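Local coordinates for Bd3459 (PDB 5CEC), which probably acts as a serine-type D-Ala-D-Ala peptidase that cleaves peptidoglycan cross-links during predation, and is captured here in complex with the ankyrin-repeat immunity protein Bd3460, at residues G189-L194 with V203-R208; A80-G85 with D318-A323; P162-D165 with Q169-S172; F123-L128 with S180-A185. The protein carries 1 engineered substitution. All blocks are in the same frame, centred on the assembly; numbering follows the deposited sequence.

In the fold
Contacts 1 and 4 are buried, with centres about 11 Å apart, and meet through helix 118-130, which belongs to the region with the mixed sheet. Contact 3 lies on the surface at the start of helix 167-182, and contact 4 uses the last turn of that same helix. Contact 2 is separate, its centre at least 30 Å from the others, and packs helix 72-84 against helix 307-322. The chemistry follows the setting. Contact 4 is hydrocarbon on an aromatic face, contact 1 joins one phenol hydrogen bond to apolar packing of a methionine methyl, contact 2 pairs a carboxylate with a serine beside a small apolar patch, and contact 3 packs two glutamines against a tyrosine.

Contact 1. Residues G189-L194 with V203-R208; sequences GYYTIL and VQMSNR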
loop_
_atom_site.group_PDB
_atom_site.type_symbol
_atom_site.label_atom_id
_atom_site.label_comp_id
_atom_site.label_asym_id
_atom_site.label_seq_id
_atom_site.Cartn_x
_atom_site.Cartn_y
_atom_site.Cartn_z
ATOM N N GLY A 189 11.914 -4.412 20.672
ATOM C CA GLY A 189 10.523 -4.270 20.264
ATOM C C GLY A 189 10.320 -4.740 18.832
ATOM O O GLY A 189 9.461 -5.600 18.565
ATOM N N TYR A 190 11.130 -4.229 17.910
ATOM C CA TYR A 190 10.988 -4.653 16.509
ATOM C C TYR A 190 11.332 -6.129 16.350
ATOM O O TYR A 190 10.695 -6.825 15.552
ATOM C CB TYR A 190 11.849 -3.840 15.566
ATOM C CG TYR A 190 11.317 -2.493 15.259
ATOM C CD1 TYR A 190 10.340 -2.309 14.292
ATOM C CD2 TYR A 190 11.782 -1.371 15.938
ATOM C CE1 TYR A 190 9.860 -1.053 13.999
ATOM C CE2 TYR A 190 11.291 -0.102 15.658
ATOM C CZ TYR A 190 10.331 0.047 14.691
ATOM O OH TYR A 190 9.844 1.284 14.372
ATOM N N TYR A 191 12.337 -6.625 17.082
ATOM C CA TYR A 191 12.692 -8.036 16.956
ATOM C C TYR A 191 11.562 -8.935 17.456
ATOM O O TYR A 191 11.247 -9.907 16.795
ATOM C CB TYR A 191 13.998 -8.359 17.684
ATOM C CG TYR A 191 14.461 -9.767 17.415
ATOM C CD1 TYR A 191 15.176 -10.092 16.270
ATOM C CD2 TYR A 191 14.190 -10.788 18.321
ATOM C CE1 TYR A 191 15.589 -11.379 16.014
ATOM C CE2 TYR A 191 14.600 -12.080 18.082
ATOM C CZ TYR A 191 15.305 -12.378 16.920
ATOM O OH TYR A 191 15.728 -13.662 16.662
ATOM N N THR A 192 10.949 -8.627 18.615
ATOM C CA THR A 192 9.896 -9.523 19.128
ATOM C C THR A 192 8.627 -9.497 18.237
ATOM O O THR A 192 8.021 -10.532 18.012
ATOM C CB THR A 192 9.586 -9.323 20.624
ATOM O OG1 THR A 192 8.989 -8.062 20.804
ATOM C CG2 THR A 192 10.876 -9.436 21.463
ATOM N N ILE A 193 8.306 -8.345 17.643
ATOM C CA ILE A 193 7.186 -8.264 16.691
ATOM C C ILE A 193 7.468 -9.205 15.528
ATOM O O ILE A 193 6.604 -10.001 15.148
ATOM C CB ILE A 193 6.950 -6.818 16.210
ATOM C CG1 ILE A 193 6.421 -5.932 17.355
ATOM C CG2 ILE A 193 6.003 -6.776 14.996
ATOM C CD1 ILE A 193 6.519 -4.450 17.064
ATOM N N LEU A 194 8.697 -9.164 15.012
ATOM C CA LEU A 194 9.041 -10.025 13.876
ATOM C C LEU A 194 9.021 -11.504 14.285
ATOM O O LEU A 194 8.513 -12.346 13.547
ATOM C CB LEU A 194 10.421 -9.679 13.342
ATOM C CG LEU A 194 10.903 -10.535 12.170
ATOM C CD1 LEU A 194 9.995 -10.332 10.964
ATOM C CD2 LEU A 194 12.362 -10.222 11.878
ATOM N N VAL A 203 8.394 -20.425 11.313
ATOM C CA VAL A 203 9.818 -20.148 11.283
ATOM C C VAL A 203 10.336 -19.896 12.702
ATOM O O VAL A 203 9.773 -19.081 13.444
ATOM C CB VAL A 203 10.123 -18.915 10.404
ATOM C CG1 VAL A 203 11.607 -18.517 10.476
ATOM C CG2 VAL A 203 9.711 -19.168 8.959
ATOM N N GLN A 204 11.434 -20.576 13.037
ATOM C CA GLN A 204 12.111 -20.450 14.314
ATOM C C GLN A 204 13.149 -19.343 14.281
ATOM O O GLN A 204 13.853 -19.175 13.283
ATOM C CB GLN A 204 12.782 -21.785 14.642
ATOM C CG GLN A 204 13.599 -21.853 15.909
ATOM C CD GLN A 204 14.440 -23.112 15.938
ATOM O OE1 GLN A 204 13.911 -24.221 15.826
ATOM N NE2 GLN A 204 15.759 -22.947 16.049
ATOM N N MET A 205 13.217 -18.573 15.356
ATOM C CA MET A 205 14.199 -17.506 15.524
ATOM C C MET A 205 14.797 -17.566 16.923
ATOM O O MET A 205 14.146 -18.030 17.872
ATOM C CB MET A 205 13.582 -16.140 15.219
ATOM C CG MET A 205 13.145 -15.988 13.769
ATOM S SD MET A 205 12.533 -14.351 13.378
ATOM C CE MET A 205 14.028 -13.387 13.440
ATOM N N SER A 206 16.011 -17.041 17.039
ATOM C CA SER A 206 16.730 -17.019 18.298
ATOM C C SER A 206 16.048 -16.072 19.303
ATOM O O SER A 206 15.414 -15.101 18.920
ATOM C CB SER A 206 18.191 -16.643 18.059
ATOM O OG SER A 206 18.343 -15.293 17.744
ATOM N N ASN A 207 16.151 -16.393 20.588
ATOM C CA ASN A 207 15.592 -15.526 21.613
ATOM C C ASN A 207 16.427 -14.258 21.866
ATOM O O ASN A 207 15.869 -13.232 22.236
ATOM C CB ASN A 207 15.360 -16.312 22.916
ATOM C CG ASN A 207 14.369 -17.466 22.740
ATOM O OD1 ASN A 207 13.296 -17.295 22.149
ATOM N ND2 ASN A 207 14.725 -18.652 23.253
ATOM N N ARG A 208 17.748 -14.330 21.684
ATOM C CA ARG A 208 18.684 -13.265 22.091
ATOM C C ARG A 208 19.718 -13.042 21.008
ATOM O O ARG A 208 20.895 -13.299 21.201
ATOM C CB ARG A 208 19.437 -13.677 23.373
ATOM C CG ARG A 208 18.606 -13.830 24.625
ATOM C CD ARG A 208 18.738 -12.622 25.549
ATOM N NE ARG A 208 17.866 -12.754 26.714
ATOM C CZ ARG A 208 16.539 -12.598 26.702
ATOM N NH1 ARG A 208 15.880 -12.294 25.585
ATOM N NH2 ARG A 208 15.854 -12.751 27.832
#
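Tyr191 carries both halves of this contact, a polar one through its hydroxyl and an apolar one through its ring. The polar half is a hydrogen bond from Tyr191 OH to Ser206 O of 2.7 Å. The carbonyl oxygen sits at the ring edge, in its plane, and the donor comes in at a C=O...O angle of 129°, tilted 21° from the carbonyl plane. With CG anti to the backbone N (chi1 -173°), the phenol projects from helix 188-200 and is long enough to reach the loop. The buried phenol thus finds an acceptor in a main-chain oxygen.

The apolar half turns on Met205. Its chain bends at its last torsion and brings the methyl CE to 3.6 Å from Tyr191 CE1. The same CE lies 3.9 Å from CD2 of Leu194, whose side chain crosses that of Met205 at about a right angle. A flexible thioether suits this place, since one methyl can touch both an aromatic ring and a leucine branch.

The loop 203-208 leads from helix 188-200 to strand 212-218 at the border of the mixed sheet. Ser206 N is hydrogen-bonded to Ser126 OG, so helix 118-130 backs both the loop and Tyr191.

Contact 2. Residues A80-G85 with D318-A323; sequences AVDRLG and DKSLSA
The carboxylate of Asp82 is the flat group that meets Ser320, and both of its oxygens are engaged. OD1 turns its syn lone pair, on the side of the other oxygen, to Ser320 OG, while OD2 takes a hydrogen bond from Tyr272 OH and a salt bridge from Lys276 NZ. This is helix-to-helix packing: where residues 80-84 and 318-322 pass, the local axes are 10.0 Å apart and inclined at 43°. The probable SxxK motif of a penicillin-binding-protein fold, as expected for the S13 family, runs into the first turn of helix 72-84.

Three polar partners hold the carboxylate in orientation, and the lysine would probably help keep it ionised. The short aspartate side chain places an oxygen on the serine hydroxyl across the nearest CA pair, 6.9 Å between Asp82 CA and Ser320 CA.

Beside the polar pair lies a small apolar patch. Val81 CG1, anti to the backbone N (chi1 166°), rests 3.8 Å from Ser320 CB and 4.3 Å from Leu321 CD2, and Leu244 of helix 240-250 also packs on this valine.

Ser316 O, one turn earlier, also lies within hydrogen-bonding reach of Ser320 OG but can only share or compete for the proton donated to Asp82 OD1 at 2.7 Å.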
loop_
_atom_site.group_PDB
_atom_site.type_symbol
_atom_site.label_atom_id
_atom_site.label_comp_id
_atom_site.label_asym_id
_atom_site.label_seq_id
_atom_site.Cartn_x
_atom_site.Cartn_y
_atom_site.Cartn_z
ATOM N N ALA A 80 8.009 -8.788 -13.350
ATOM C CA ALA A 80 8.780 -9.660 -12.478
ATOM C C ALA A 80 8.276 -11.126 -12.559
ATOM O O ALA A 80 9.078 -12.065 -12.542
ATOM C CB ALA A 80 8.767 -9.127 -11.056
ATOM N N VAL A 81 6.954 -11.319 -12.529
ATOM C CA VAL A 81 6.390 -12.677 -12.623
ATOM C C VAL A 81 6.832 -13.350 -13.914
ATOM O O VAL A 81 7.211 -14.511 -13.920
ATOM C CB VAL A 81 4.854 -12.662 -12.474
ATOM C CG1 VAL A 81 4.196 -13.979 -12.907
ATOM C CG2 VAL A 81 4.478 -12.298 -11.053
ATOM N N ASP A 82 6.794 -12.608 -15.008
ATOM C CA ASP A 82 7.209 -13.155 -16.326
ATOM C C ASP A 82 8.721 -13.413 -16.389
ATOM O O ASP A 82 9.155 -14.431 -16.927
ATOM C CB ASP A 82 6.778 -12.215 -17.461
ATOM C CG ASP A 82 5.375 -12.481 -17.950
ATOM O OD1 ASP A 82 4.704 -13.448 -17.469
ATOM O OD2 ASP A 82 4.959 -11.724 -18.849
ATOM N N ARG A 83 9.534 -12.502 -15.874
ATOM C CA ARG A 83 10.980 -12.640 -15.997
ATOM C C ARG A 83 11.559 -13.649 -15.001
ATOM O O ARG A 83 12.533 -14.339 -15.319
ATOM C CB ARG A 83 11.666 -11.305 -15.763
ATOM C CG ARG A 83 11.735 -10.430 -16.973
ATOM C CD ARG A 83 12.888 -10.879 -17.889
ATOM N NE ARG A 83 14.195 -10.681 -17.241
ATOM C CZ ARG A 83 14.840 -9.519 -17.118
ATOM N NH1 ARG A 83 14.378 -8.407 -17.684
ATOM N NH2 ARG A 83 15.982 -9.468 -16.438
ATOM N N LEU A 84 11.002 -13.704 -13.799
ATOM C CA LEU A 84 11.559 -14.527 -12.714
ATOM C C LEU A 84 10.755 -15.744 -12.329
ATOM O O LEU A 84 11.328 -16.764 -11.917
ATOM C CB LEU A 84 11.776 -13.665 -11.482
ATOM C CG LEU A 84 12.666 -12.431 -11.666
ATOM C CD1 LEU A 84 12.622 -11.603 -10.398
ATOM C CD2 LEU A 84 14.086 -12.811 -12.036
ATOM N N GLY A 85 9.439 -15.630 -12.424
ATOM C CA GLY A 85 8.512 -16.650 -11.955
ATOM C C GLY A 85 8.071 -16.358 -10.521
ATOM O O GLY A 85 8.855 -15.893 -9.700
ATOM N N ASP A 318 -2.812 -12.558 -14.581
ATOM C CA ASP A 318 -3.659 -13.673 -14.184
ATOM C C ASP A 318 -3.235 -14.954 -14.926
ATOM O O ASP A 318 -3.135 -16.037 -14.320
ATOM C CB ASP A 318 -5.129 -13.339 -14.430
ATOM C CG ASP A 318 -6.079 -13.900 -13.390
ATOM O OD1 ASP A 318 -5.654 -14.545 -12.408
ATOM O OD2 ASP A 318 -7.297 -13.673 -13.578
ATOM N N LYS A 319 -2.957 -14.831 -16.217
ATOM C CA LYS A 319 -2.600 -15.991 -17.043
ATOM C C LYS A 319 -1.291 -16.592 -16.546
ATOM O O LYS A 319 -1.199 -17.811 -16.343
ATOM C CB LYS A 319 -2.457 -15.607 -18.511
ATOM C CG LYS A 319 -2.122 -16.800 -19.409
ATOM C CD LYS A 319 -2.040 -16.343 -20.842
ATOM C CE LYS A 319 -1.649 -17.480 -21.755
ATOM N NZ LYS A 319 -1.506 -17.028 -23.168
ATOM N N SER A 320 -0.291 -15.740 -16.299
ATOM C CA SER A 320 1.012 -16.220 -15.850
ATOM C C SER A 320 0.928 -16.851 -14.450
ATOM O O SER A 320 1.545 -17.897 -14.188
ATOM C CB SER A 320 2.036 -15.088 -15.884
ATOM O OG SER A 320 2.268 -14.646 -17.232
ATOM N N LEU A 321 0.169 -16.235 -13.545
ATOM C CA LEU A 321 -0.036 -16.822 -12.221
ATOM C C LEU A 321 -0.793 -18.145 -12.278
ATOM O O LEU A 321 -0.429 -19.086 -11.572
ATOM C CB LEU A 321 -0.777 -15.846 -11.312
ATOM C CG LEU A 321 0.027 -14.598 -10.938
ATOM C CD1 LEU A 321 -0.913 -13.585 -10.295
ATOM C CD2 LEU A 321 1.198 -14.934 -10.012
ATOM N N SER A 322 -1.845 -18.205 -13.094
ATOM C CA SER A 322 -2.679 -19.424 -13.177
ATOM C C SER A 322 -1.893 -20.633 -13.654
ATOM O O SER A 322 -2.161 -21.757 -13.228
ATOM C CB SER A 322 -3.870 -19.195 -14.102
ATOM O OG SER A 322 -4.683 -18.162 -13.585
ATOM N N ALA A 323 -0.896 -20.396 -14.489
ATOM C CA ALA A 323 -0.030 -21.476 -14.976
ATOM C C ALA A 323 0.736 -22.190 -13.843
ATOM O O ALA A 323 1.156 -23.340 -14.014
ATOM C CB ALA A 323 0.955 -20.939 -15.989
#

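Contact 3. Residues P162-D165 with Q169-S172; sequences PKYD and QQAS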
loop_
_atom_site.group_PDB
_atom_site.type_symbol
_atom_site.label_atom_id
_atom_site.label_comp_id
_atom_site.label_asym_id
_atom_site.label_seq_id
_atom_site.Cartn_x
_atom_site.Cartn_y
_atom_site.Cartn_z
ATOM N N PRO A 162 16.019 5.683 -3.105
ATOM C CA PRO A 162 17.339 6.131 -3.486
ATOM C C PRO A 162 17.806 5.431 -4.746
ATOM O O PRO A 162 17.693 4.215 -4.868
ATOM C CB PRO A 162 18.199 5.786 -2.281
ATOM C CG PRO A 162 17.260 5.729 -1.150
ATOM C CD PRO A 162 15.979 5.218 -1.708
ATOM N N LYS A 163 18.283 6.213 -5.696
ATOM C CA LYS A 163 18.795 5.712 -6.957
ATOM C C LYS A 163 20.298 6.038 -6.978
ATOM O O LYS A 163 20.690 7.198 -7.101
ATOM C CB LYS A 163 18.036 6.351 -8.120
ATOM C CG LYS A 163 18.412 5.783 -9.481
ATOM C CD LYS A 163 17.395 6.167 -10.552
ATOM C CE LYS A 163 17.809 5.694 -11.940
ATOM N NZ LYS A 163 18.305 4.280 -11.949
ATOM N N TYR A 164 21.128 5.011 -6.826
ATOM C CA TYR A 164 22.578 5.186 -6.736
ATOM C C TYR A 164 23.177 5.195 -8.137
ATOM O O TYR A 164 23.129 4.204 -8.874
ATOM C CB TYR A 164 23.200 4.076 -5.911
ATOM C CG TYR A 164 22.606 3.990 -4.513
ATOM C CD1 TYR A 164 22.735 5.034 -3.602
ATOM C CD2 TYR A 164 21.914 2.868 -4.107
ATOM C CE1 TYR A 164 22.175 4.963 -2.327
ATOM C CE2 TYR A 164 21.353 2.783 -2.849
ATOM C CZ TYR A 164 21.487 3.820 -1.951
ATOM O OH TYR A 164 20.947 3.733 -0.682
ATOM N N ASP A 165 23.784 6.310 -8.472
ATOM C CA ASP A 165 24.306 6.508 -9.819
ATOM C C ASP A 165 25.742 5.983 -9.965
ATOM O O ASP A 165 26.234 5.856 -11.080
ATOM C CB ASP A 165 24.188 7.980 -10.227
ATOM C CG ASP A 165 22.766 8.551 -10.017
ATOM O OD1 ASP A 165 21.795 8.128 -10.682
ATOM O OD2 ASP A 165 22.611 9.449 -9.173
ATOM N N GLN A 169 28.857 4.988 -4.412
ATOM C CA GLN A 169 27.856 5.632 -3.593
ATOM C C GLN A 169 27.023 4.577 -2.884
ATOM O O GLN A 169 26.862 4.650 -1.679
ATOM C CB GLN A 169 26.951 6.515 -4.436
ATOM C CG GLN A 169 25.929 7.311 -3.652
ATOM C CD GLN A 169 25.080 8.181 -4.576
ATOM O OE1 GLN A 169 24.801 7.812 -5.732
ATOM N NE2 GLN A 169 24.705 9.365 -4.096
ATOM N N GLN A 170 26.523 3.593 -3.630
ATOM C CA GLN A 170 25.712 2.515 -3.049
ATOM C C GLN A 170 26.482 1.846 -1.924
ATOM O O GLN A 170 25.937 1.636 -0.831
ATOM C CB GLN A 170 25.340 1.483 -4.098
ATOM C CG GLN A 170 24.539 0.304 -3.557
ATOM C CD GLN A 170 24.300 -0.708 -4.643
ATOM O OE1 GLN A 170 23.681 -0.375 -5.660
ATOM N NE2 GLN A 170 24.832 -1.916 -4.482
ATOM N N ALA A 171 27.738 1.472 -2.214
ATOM C CA ALA A 171 28.565 0.719 -1.258
ATOM C C ALA A 171 28.864 1.511 0.004
ATOM O O ALA A 171 28.864 0.936 1.092
ATOM C CB ALA A 171 29.878 0.269 -1.904
ATOM N N SER A 172 29.068 2.822 -0.130
ATOM C CA SER A 172 29.331 3.680 1.034
ATOM C C SER A 172 28.151 3.612 1.989
ATOM O O SER A 172 28.304 3.472 3.205
ATOM C CB SER A 172 29.548 5.143 0.584
ATOM O OG SER A 172 29.641 6.031 1.690
#
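At the turn that leads into helix 167-182, Tyr164 of the incoming loop folds back on Gln169 and Gln170 in the first turn of the helix. One face of the ring is turned to the helix backbone at Gln170, whose CA stands over it toward the rim, 3.9 Å from the centroid of the Tyr164 ring and 18° off the ring normal, a CH-pi contact. The Gln170 side chain extends the coverage, its CB and CG each 3.7 Å from Tyr164 CD2. Its amide continues to Glu143 O, to which NE2 is hydrogen-bonded.

Gln169 reaches back over the turn. Its CG leaves anti to the backbone N (chi1 -176°) and the chain stays extended, which brings CG to 3.9 Å from Tyr164 CD1 and the amide oxygen to the loop backbone. There Asp165 N donates to Gln169 OE1 at 3.3 Å, meeting the oxygen nearly head-on (C=O...N angle 168°).

Glutamine suits both positions, since its methylenes can lie against an aromatic ring while its amide bonds to main chain. At this partly solvent-exposed site the single, rather long hydrogen bond is probably weak, and most of the contact is packing of methylenes and a CA on the ring.

Contact 4. Residues F123-L128 with S180-A185; sequences FLISEL and SSFATA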
loop_
_atom_site.group_PDB
_atom_site.type_symbol
_atom_site.label_atom_id
_atom_site.label_comp_id
_atom_site.label_asym_id
_atom_site.label_seq_id
_atom_site.Cartn_x
_atom_site.Cartn_y
_atom_site.Cartn_z
ATOM N N PHE A 123 16.647 -11.842 10.791
ATOM C CA PHE A 123 16.623 -13.280 10.498
ATOM C C PHE A 123 18.017 -13.809 10.218
ATOM O O PHE A 123 18.399 -14.866 10.732
ATOM C CB PHE A 123 15.682 -13.579 9.344
ATOM C CG PHE A 123 15.557 -15.048 9.035
ATOM C CD1 PHE A 123 14.907 -15.926 9.914
ATOM C CD2 PHE A 123 16.133 -15.573 7.906
ATOM C CE1 PHE A 123 14.828 -17.282 9.642
ATOM C CE2 PHE A 123 16.051 -16.935 7.632
ATOM C CZ PHE A 123 15.408 -17.786 8.504
ATOM N N LEU A 124 18.790 -13.078 9.433
ATOM C CA LEU A 124 20.151 -13.515 9.157
ATOM C C LEU A 124 20.981 -13.617 10.444
ATOM O O LEU A 124 21.745 -14.571 10.618
ATOM C CB LEU A 124 20.842 -12.605 8.142
ATOM C CG LEU A 124 22.327 -12.862 7.864
ATOM C CD1 LEU A 124 22.552 -14.320 7.489
ATOM C CD2 LEU A 124 22.864 -11.930 6.815
ATOM N N ILE A 125 20.844 -12.619 11.314
ATOM C CA ILE A 125 21.589 -12.636 12.572
ATOM C C ILE A 125 21.164 -13.803 13.449
ATOM O O ILE A 125 22.029 -14.488 14.040
ATOM C CB ILE A 125 21.524 -11.279 13.287
ATOM C CG1 ILE A 125 22.257 -10.226 12.464
ATOM C CG2 ILE A 125 22.130 -11.357 14.682
ATOM C CD1 ILE A 125 21.900 -8.809 12.798
ATOM N N SER A 126 19.859 -14.020 13.552
ATOM C CA SER A 126 19.345 -15.213 14.241
ATOM C C SER A 126 19.976 -16.506 13.663
ATOM O O SER A 126 20.425 -17.389 14.404
ATOM C CB SER A 126 17.824 -15.277 14.114
ATOM O OG SER A 126 17.328 -16.501 14.591
ATOM N N GLU A 127 20.035 -16.589 12.346
ATOM C CA GLU A 127 20.625 -17.755 11.690
ATOM C C GLU A 127 22.112 -17.884 11.946
ATOM O O GLU A 127 22.586 -18.996 12.175
ATOM C CB GLU A 127 20.369 -17.699 10.183
ATOM C CG GLU A 127 18.937 -18.088 9.838
ATOM C CD GLU A 127 18.677 -19.529 10.203
ATOM O OE1 GLU A 127 19.144 -20.394 9.449
ATOM O OE2 GLU A 127 18.127 -19.819 11.298
ATOM N N LEU A 128 22.857 -16.780 11.879
ATOM C CA LEU A 128 24.283 -16.826 12.213
ATOM C C LEU A 128 24.450 -17.373 13.623
ATOM O O LEU A 128 25.263 -18.289 13.847
ATOM C CB LEU A 128 24.941 -15.446 12.055
ATOM C CG LEU A 128 25.038 -14.947 10.602
ATOM C CD1 LEU A 128 25.416 -13.475 10.589
ATOM C CD2 LEU A 128 26.007 -15.732 9.761
ATOM N N SER A 180 26.060 0.702 11.326
ATOM C CA SER A 180 25.241 1.380 12.331
ATOM C C SER A 180 23.980 0.623 12.703
ATOM O O SER A 180 23.403 0.887 13.743
ATOM C CB SER A 180 24.908 2.791 11.862
ATOM O OG SER A 180 26.096 3.561 11.799
ATOM N N SER A 181 23.565 -0.333 11.860
ATOM C CA SER A 181 22.331 -1.071 12.088
ATOM C C SER A 181 22.528 -2.578 12.155
ATOM O O SER A 181 22.111 -3.207 13.118
ATOM C CB SER A 181 21.302 -0.730 10.998
ATOM O OG SER A 181 20.939 0.633 11.085
ATOM N N PHE A 182 23.173 -3.171 11.157
ATOM C CA PHE A 182 23.322 -4.624 11.159
ATOM C C PHE A 182 24.183 -5.085 12.337
ATOM O O PHE A 182 23.918 -6.131 12.943
ATOM C CB PHE A 182 23.939 -5.077 9.823
ATOM C CG PHE A 182 24.028 -6.558 9.670
ATOM C CD1 PHE A 182 25.141 -7.248 10.133
ATOM C CD2 PHE A 182 22.976 -7.277 9.113
ATOM C CE1 PHE A 182 25.225 -8.610 9.977
ATOM C CE2 PHE A 182 23.043 -8.644 8.985
ATOM C CZ PHE A 182 24.164 -9.301 9.430
ATOM N N ALA A 183 25.211 -4.294 12.652
ATOM C CA ALA A 183 26.232 -4.690 13.616
ATOM C C ALA A 183 26.001 -4.133 15.022
ATOM O O ALA A 183 26.846 -4.330 15.897
ATOM C CB ALA A 183 27.607 -4.244 13.112
ATOM N N THR A 184 24.860 -3.493 15.276
ATOM C CA THR A 184 24.596 -2.872 16.570
ATOM C C THR A 184 23.383 -3.502 17.246
ATOM O O THR A 184 22.605 -4.225 16.635
ATOM C CB THR A 184 24.404 -1.352 16.422
ATOM O OG1 THR A 184 23.218 -1.094 15.665
ATOM C CG2 THR A 184 25.600 -0.715 15.713
ATOM N N ALA A 185 23.210 -3.188 18.516
ATOM C CA ALA A 185 22.213 -3.824 19.353
ATOM C C ALA A 185 20.850 -3.888 18.668
ATOM O O ALA A 185 20.323 -2.882 18.194
ATOM C CB ALA A 185 22.096 -3.104 20.683
#
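Leu124, whose side chain meets Phe182, also takes part in a backbone bond of helix 118-130, Leu128 N to Leu124 O at 2.8 Å. The helix bonds take up the peptide groups, and the side chains of Leu124 and Ile125 give the surface that faces helix 167-182 its hydrocarbon character.

Into that surface comes the ring of Phe182, from the last turn of its helix. CG is anti to the backbone N (chi1 -175°), which swings the phenyl group across to helix 118-130. Ile125 covers one face of the ring: its methyl CD1 sits over the centre, 4.0 Å from the centroid of the Phe182 ring and 11° off the normal, a CH-pi contact, and its CG1 lies 3.7 Å from Phe182 CZ. Leu124 approaches obliquely, with CD2 3.9 Å from the same CZ of Phe182. The branched isoleucine spreads two carbons over a flat surface, whereas leucine presents a single methyl to the far end of the ring.

Ile125 CD1 also lies 3.4 Å from Phe182 O, so the methyl touches the backbone as well as the ring.

Behind Leu124 stand Leu94 and Leu235 of strands 91-98 and 231-236. The contact therefore belongs to an alpha/beta layer in which helix 118-130, the crossover between the parallel strands 104-109 and 135-141, packs between the mixed sheet and the end of helix 167-182.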